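Local coordinates for putative hemin storage protein (Bordetella bronchiseptica, PDB 6AU1) that cleaves deacetylated poly-beta-1,6-N-acetyl-D-glucosamine through its glycoside hydrolase domain, the part present here, and can thereby disrupt bacterial biofilms, at residues V12-D15 and Y16-D19; G204-R207 and Y208-F212. All coordinates share one frame; numbering follows the deposited sequence.

Contact 1 of 2, residues V12-D15 and Y16-D19; sequences VDLD and YIYD. With SO4 (sulfate ion), chain C.
At the C-terminal end of strand 8-12, where a beta/alpha barrel carries its active-site loops, the chain makes a short, weakly bonded helical turn, about 14-17; Asp13, just before it, and Tyr16 lie side by side. Tyr16 N donates to Asp13 O at 3.1 Å from above the carbonyl plane. Over one face of the Tyr16 ring sits the Asp13 side chain: CB makes a CH-pi contact, 4.2 Å from the ring centroid, and OD2 stands over the ring centre, 3.8 Å from CZ. With CG anti to the carbonyl carbon in both residues (chi1 -59° and -77°), the side chains point the same way, though carboxylate and ring planes are 46° apart; one water joins Asp13 OD2 to Tyr16 OH. Leu14 O accepts a 2.9 Å bond from Tyr18 N and a weaker one from Ile17 N. Facing helices 22-39 and 75-86, Leu14 CD1 touches Ile17 CD1 at 3.6 Å. Tyr18 OH donates to sulfate O4 at 2.6 Å; Arg71 also binds this ion, probably from the crystallisation liquor. Asp15 turns to Tyr62, Gln47 and the Asp51 amide. Tyr335 on Asp13 OD1 and the water on OD2 hold both carboxylate oxygens, probably restricting rotation over the tyrosine ring.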
loop_
_atom_site.group_PDB
_atom_site.type_symbol
_atom_site.label_atom_id
_atom_site.label_comp_id
_atom_site.label_asym_id
_atom_site.label_seq_id
_atom_site.Cartn_x
_atom_site.Cartn_y
_atom_site.Cartn_z
ATOM N N VAL A 12 5.714 -8.529 2.897
ATOM C CA VAL A 12 5.802 -9.920 2.453
ATOM C C VAL A 12 4.673 -10.303 1.507
ATOM O O VAL A 12 3.499 -10.035 1.790
ATOM C CB VAL A 12 5.772 -10.867 3.672
ATOM C CG1 VAL A 12 5.641 -12.324 3.241
ATOM C CG2 VAL A 12 7.025 -10.656 4.539
ATOM N N ASP A 13 5.033 -10.944 0.391
ATOM C CA ASP A 13 4.058 -11.424 -0.581
ATOM C C ASP A 13 3.563 -12.812 -0.227
ATOM O O ASP A 13 4.361 -13.740 -0.140
ATOM C CB ASP A 13 4.669 -11.471 -1.989
ATOM C CG ASP A 13 5.151 -10.131 -2.450
ATOM O OD1 ASP A 13 4.290 -9.291 -2.803
ATOM O OD2 ASP A 13 6.387 -9.917 -2.474
ATOM N N LEU A 14 2.255 -12.961 -0.023
ATOM C CA LEU A 14 1.679 -14.305 0.060
ATOM C C LEU A 14 1.788 -15.006 -1.295
ATOM O O LEU A 14 1.716 -16.237 -1.369
ATOM C CB LEU A 14 0.222 -14.261 0.506
ATOM C CG LEU A 14 -0.029 -14.828 1.906
ATOM C CD1 LEU A 14 0.882 -14.162 2.878
ATOM C CD2 LEU A 14 -1.473 -14.675 2.350
ATOM N N ASP A 15 1.929 -14.229 -2.371
ATOM C CA ASP A 15 2.166 -14.815 -3.690
ATOM C C ASP A 15 3.470 -15.629 -3.705
ATOM O O ASP A 15 3.625 -16.529 -4.520
ATOM C CB ASP A 15 2.219 -13.735 -4.786
ATOM C CG ASP A 15 0.882 -13.040 -4.999
ATOM O OD1 ASP A 15 -0.171 -13.657 -4.727
ATOM O OD2 ASP A 15 0.888 -11.876 -5.456
ATOM N N TYR A 16 4.399 -15.310 -2.803
ATOM C CA TYR A 16 5.657 -16.057 -2.707
ATOM C C TYR A 16 5.496 -17.330 -1.872
ATOM O O TYR A 16 6.266 -18.282 -2.025
ATOM C CB TYR A 16 6.771 -15.213 -2.074
ATOM C CG TYR A 16 7.453 -14.156 -2.931
ATOM C CD1 TYR A 16 6.937 -13.745 -4.159
ATOM C CD2 TYR A 16 8.635 -13.552 -2.483
ATOM C CE1 TYR A 16 7.578 -12.762 -4.911
ATOM C CE2 TYR A 16 9.282 -12.573 -3.237
ATOM C CZ TYR A 16 8.751 -12.181 -4.439
ATOM O OH TYR A 16 9.406 -11.208 -5.170
ATOM N N ILE A 17 4.522 -17.323 -0.970
ATOM C CA ILE A 17 4.262 -18.474 -0.094
ATOM C C ILE A 17 3.408 -19.519 -0.803
ATOM O O ILE A 17 3.674 -20.730 -0.715
ATOM C CB ILE A 17 3.544 -18.043 1.203
ATOM C CG1 ILE A 17 4.376 -16.990 1.949
ATOM C CG2 ILE A 17 3.200 -19.269 2.081
ATOM C CD1 ILE A 17 3.686 -16.401 3.165
ATOM N N TYR A 18 2.363 -19.046 -1.482
ATOM C CA TYR A 18 1.400 -19.932 -2.147
ATOM C C TYR A 18 2.061 -20.987 -3.027
ATOM O O TYR A 18 2.997 -20.685 -3.766
ATOM C CB TYR A 18 0.419 -19.116 -3.015
ATOM C CG TYR A 18 -0.482 -20.033 -3.817
ATOM C CD1 TYR A 18 -1.544 -20.680 -3.212
ATOM C CD2 TYR A 18 -0.232 -20.296 -5.160
ATOM C CE1 TYR A 18 -2.359 -21.551 -3.923
ATOM C CE2 TYR A 18 -1.044 -21.168 -5.883
ATOM C CZ TYR A 18 -2.104 -21.789 -5.257
ATOM O OH TYR A 18 -2.919 -22.661 -5.956
ATOM N N ASP A 19 1.567 -22.221 -2.949
ATOM C CA ASP A 19 1.955 -23.262 -3.898
ATOM C C ASP A 19 0.810 -24.259 -4.021
ATOM O O ASP A 19 0.170 -24.599 -3.022
ATOM C CB ASP A 19 3.250 -23.968 -3.461
ATOM C CG ASP A 19 3.900 -24.753 -4.592
ATOM O OD1 ASP A 19 3.381 -25.824 -4.964
ATOM O OD2 ASP A 19 4.938 -24.304 -5.114
HETATM S S SO4 C . -3.277 -21.161 -9.132
HETATM O O1 SO4 C . -4.080 -20.405 -8.174
HETATM O O2 SO4 C . -2.184 -20.327 -9.629
HETATM O O3 SO4 C . -4.130 -21.560 -10.260
HETATM O O4 SO4 C . -2.717 -22.349 -8.496
HETATM O O HOH W 1 7.401 -8.665 -4.906
HETATM O O HOH W 2 5.074 -19.286 -5.023
#

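Contact 2 of 2, residues G204-R207 and Y208-F212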
loop_
_atom_site.group_PDB
_atom_site.type_symbol
_atom_site.label_atom_id
_atom_site.label_comp_id
_atom_site.label_asym_id
_atom_site.label_seq_id
_atom_site.Cartn_x
_atom_site.Cartn_y
_atom_site.Cartn_z
ATOM N N GLY A 204 -9.592 18.018 -2.709
ATOM C CA GLY A 204 -10.833 17.328 -2.409
ATOM C C GLY A 204 -10.736 15.828 -2.644
ATOM O O GLY A 204 -11.212 15.024 -1.828
ATOM N N LYS A 205 -10.124 15.437 -3.757
ATOM C CA LYS A 205 -9.986 14.010 -4.057
ATOM C C LYS A 205 -9.052 13.341 -3.057
ATOM O O LYS A 205 -9.295 12.203 -2.636
ATOM C CB LYS A 205 -9.481 13.797 -5.483
ATOM C CG LYS A 205 -10.557 14.078 -6.529
ATOM C CD LYS A 205 -10.047 13.781 -7.933
ATOM C CE LYS A 205 -9.074 14.870 -8.389
ATOM N NZ LYS A 205 -8.404 14.431 -9.648
ATOM N N ILE A 206 -7.981 14.037 -2.690
ATOM C CA ILE A 206 -7.046 13.508 -1.693
ATOM C C ILE A 206 -7.781 13.219 -0.393
ATOM O O ILE A 206 -7.644 12.126 0.175
ATOM C CB ILE A 206 -5.875 14.477 -1.445
ATOM C CG1 ILE A 206 -4.940 14.476 -2.666
ATOM C CG2 ILE A 206 -5.113 14.133 -0.136
ATOM C CD1 ILE A 206 -4.007 15.720 -2.762
ATOM N N ARG A 207 -8.593 14.171 0.053
ATOM C CA ARG A 207 -9.327 14.003 1.303
ATOM C C ARG A 207 -10.417 12.942 1.173
ATOM O O ARG A 207 -10.691 12.211 2.134
ATOM C CB ARG A 207 -9.920 15.338 1.753
ATOM C CG ARG A 207 -8.855 16.286 2.263
ATOM C CD ARG A 207 -9.449 17.532 2.898
ATOM N NE ARG A 207 -8.417 18.510 3.236
ATOM C CZ ARG A 207 -8.176 19.614 2.535
ATOM N NH1 ARG A 207 -8.904 19.888 1.460
ATOM N NH2 ARG A 207 -7.216 20.446 2.914
ATOM N N TYR A 208 -11.035 12.846 -0.004
ATOM C CA TYR A 208 -12.075 11.840 -0.208
ATOM C C TYR A 208 -11.513 10.421 -0.052
ATOM O O TYR A 208 -12.115 9.578 0.632
ATOM C CB TYR A 208 -12.732 11.994 -1.584
ATOM C CG TYR A 208 -13.965 11.133 -1.750
ATOM C CD1 TYR A 208 -15.215 11.598 -1.368
ATOM C CD2 TYR A 208 -13.871 9.843 -2.275
ATOM C CE1 TYR A 208 -16.341 10.819 -1.515
ATOM C CE2 TYR A 208 -14.988 9.054 -2.419
ATOM C CZ TYR A 208 -16.222 9.543 -2.038
ATOM O OH TYR A 208 -17.352 8.764 -2.181
ATOM N N LEU A 209 -10.376 10.151 -0.692
ATOM C CA LEU A 209 -9.746 8.829 -0.566
ATOM C C LEU A 209 -9.331 8.559 0.871
ATOM O O LEU A 209 -9.500 7.441 1.374
ATOM C CB LEU A 209 -8.529 8.702 -1.490
ATOM C CG LEU A 209 -8.840 8.659 -2.988
ATOM C CD1 LEU A 209 -7.529 8.614 -3.800
ATOM C CD2 LEU A 209 -9.741 7.461 -3.321
ATOM N N ILE A 210 -8.785 9.573 1.544
ATOM C CA ILE A 210 -8.402 9.385 2.942
ATOM C C ILE A 210 -9.624 9.058 3.802
ATOM O O ILE A 210 -9.585 8.131 4.621
ATOM C CB ILE A 210 -7.691 10.618 3.505
ATOM C CG1 ILE A 210 -6.314 10.778 2.843
ATOM C CG2 ILE A 210 -7.557 10.512 5.024
ATOM C CD1 ILE A 210 -5.606 12.125 3.156
ATOM N N ASP A 211 -10.705 9.813 3.608
ATOM C CA ASP A 211 -11.925 9.591 4.377
ATOM C C ASP A 211 -12.457 8.188 4.123
ATOM O O ASP A 211 -12.948 7.530 5.050
ATOM C CB ASP A 211 -12.987 10.639 4.037
ATOM C CG ASP A 211 -12.676 11.991 4.641
ATOM O OD1 ASP A 211 -11.800 12.051 5.536
ATOM O OD2 ASP A 211 -13.308 12.989 4.227
ATOM N N PHE A 212 -12.348 7.729 2.877
ATOM C CA PHE A 212 -12.790 6.377 2.539
ATOM C C PHE A 212 -11.972 5.357 3.317
ATOM O O PHE A 212 -12.538 4.403 3.882
ATOM C CB PHE A 212 -12.678 6.116 1.032
ATOM C CG PHE A 212 -13.157 4.752 0.617
ATOM C CD1 PHE A 212 -14.421 4.305 0.980
ATOM C CD2 PHE A 212 -12.342 3.919 -0.134
ATOM C CE1 PHE A 212 -14.865 3.043 0.591
ATOM C CE2 PHE A 212 -12.773 2.657 -0.532
ATOM C CZ PHE A 212 -14.037 2.218 -0.171
#
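Ile206 and Ile210, one helical turn apart on helix 195-223, lie side by side and point the same way, with Ile206 CG2 3.9 Å from Ile210 CD1. Ile210 has CG1 anti to the carbonyl carbon (chi1 -69°) and is extended beyond it, which lays CG1 3.3 Å from Ile206 O and carries CD1 back along the helix to the methyl branch of Ile206. Four successive i to i+4 backbone bonds span the turn, among them Tyr208 N to Gly204 O at 2.8 Å and Leu209 N to Lys205 O at 3.0 Å. Leu209 folds its CG back over the same Lys205 carbonyl, 3.6 Å from the oxygen. The Tyr208 ring takes the other course: CG is anti to the backbone N (chi1 -170°), so that only CB stays close to the preceding turn, 3.4 Å from Gly204 O, while the ring swings off the helix to stack with Phe133 and its OH bonds to Pro132 O. Asp211 places its carboxyl carbon CG 3.2 Å from Arg207 O, the carbonyl that receives its own amide. Lys205 reaches away to Glu169 O and forms a cation-pi pair with Trp201. Arg207 and Asp211 lie on the exposed side of the helix, while its other residues meet three neighbours: Ile206 and Ile210 face helix 253-259, where both touch Glu255; Leu209 and Ile210 meet Arg233 of strand 230-235; and Lys205 and Tyr208 lie against helix 173-181.

In the fold
Both contacts fall within one barrel domain, a closed ring of parallel strands wrapped by helices, but on opposite sides of the chain's centre: their centres are 31 Å apart and their nearest atoms about 21 Å, with no touch. Contact 1 comes first along the chain, at the end of strand 8-12, which pairs with strands 43-47 and 332-335. Contact 2 follows much later, within helix 195-223, the last of three helices between strands 156-159 and 230-235. Residues 12-19 run from strand 8-12 into a helical turn on the barrel's C-terminal face, where such barrels generally place their active site, whereas residues 204-212 belong to the surrounding helices and meet the barrel through strand 230-235.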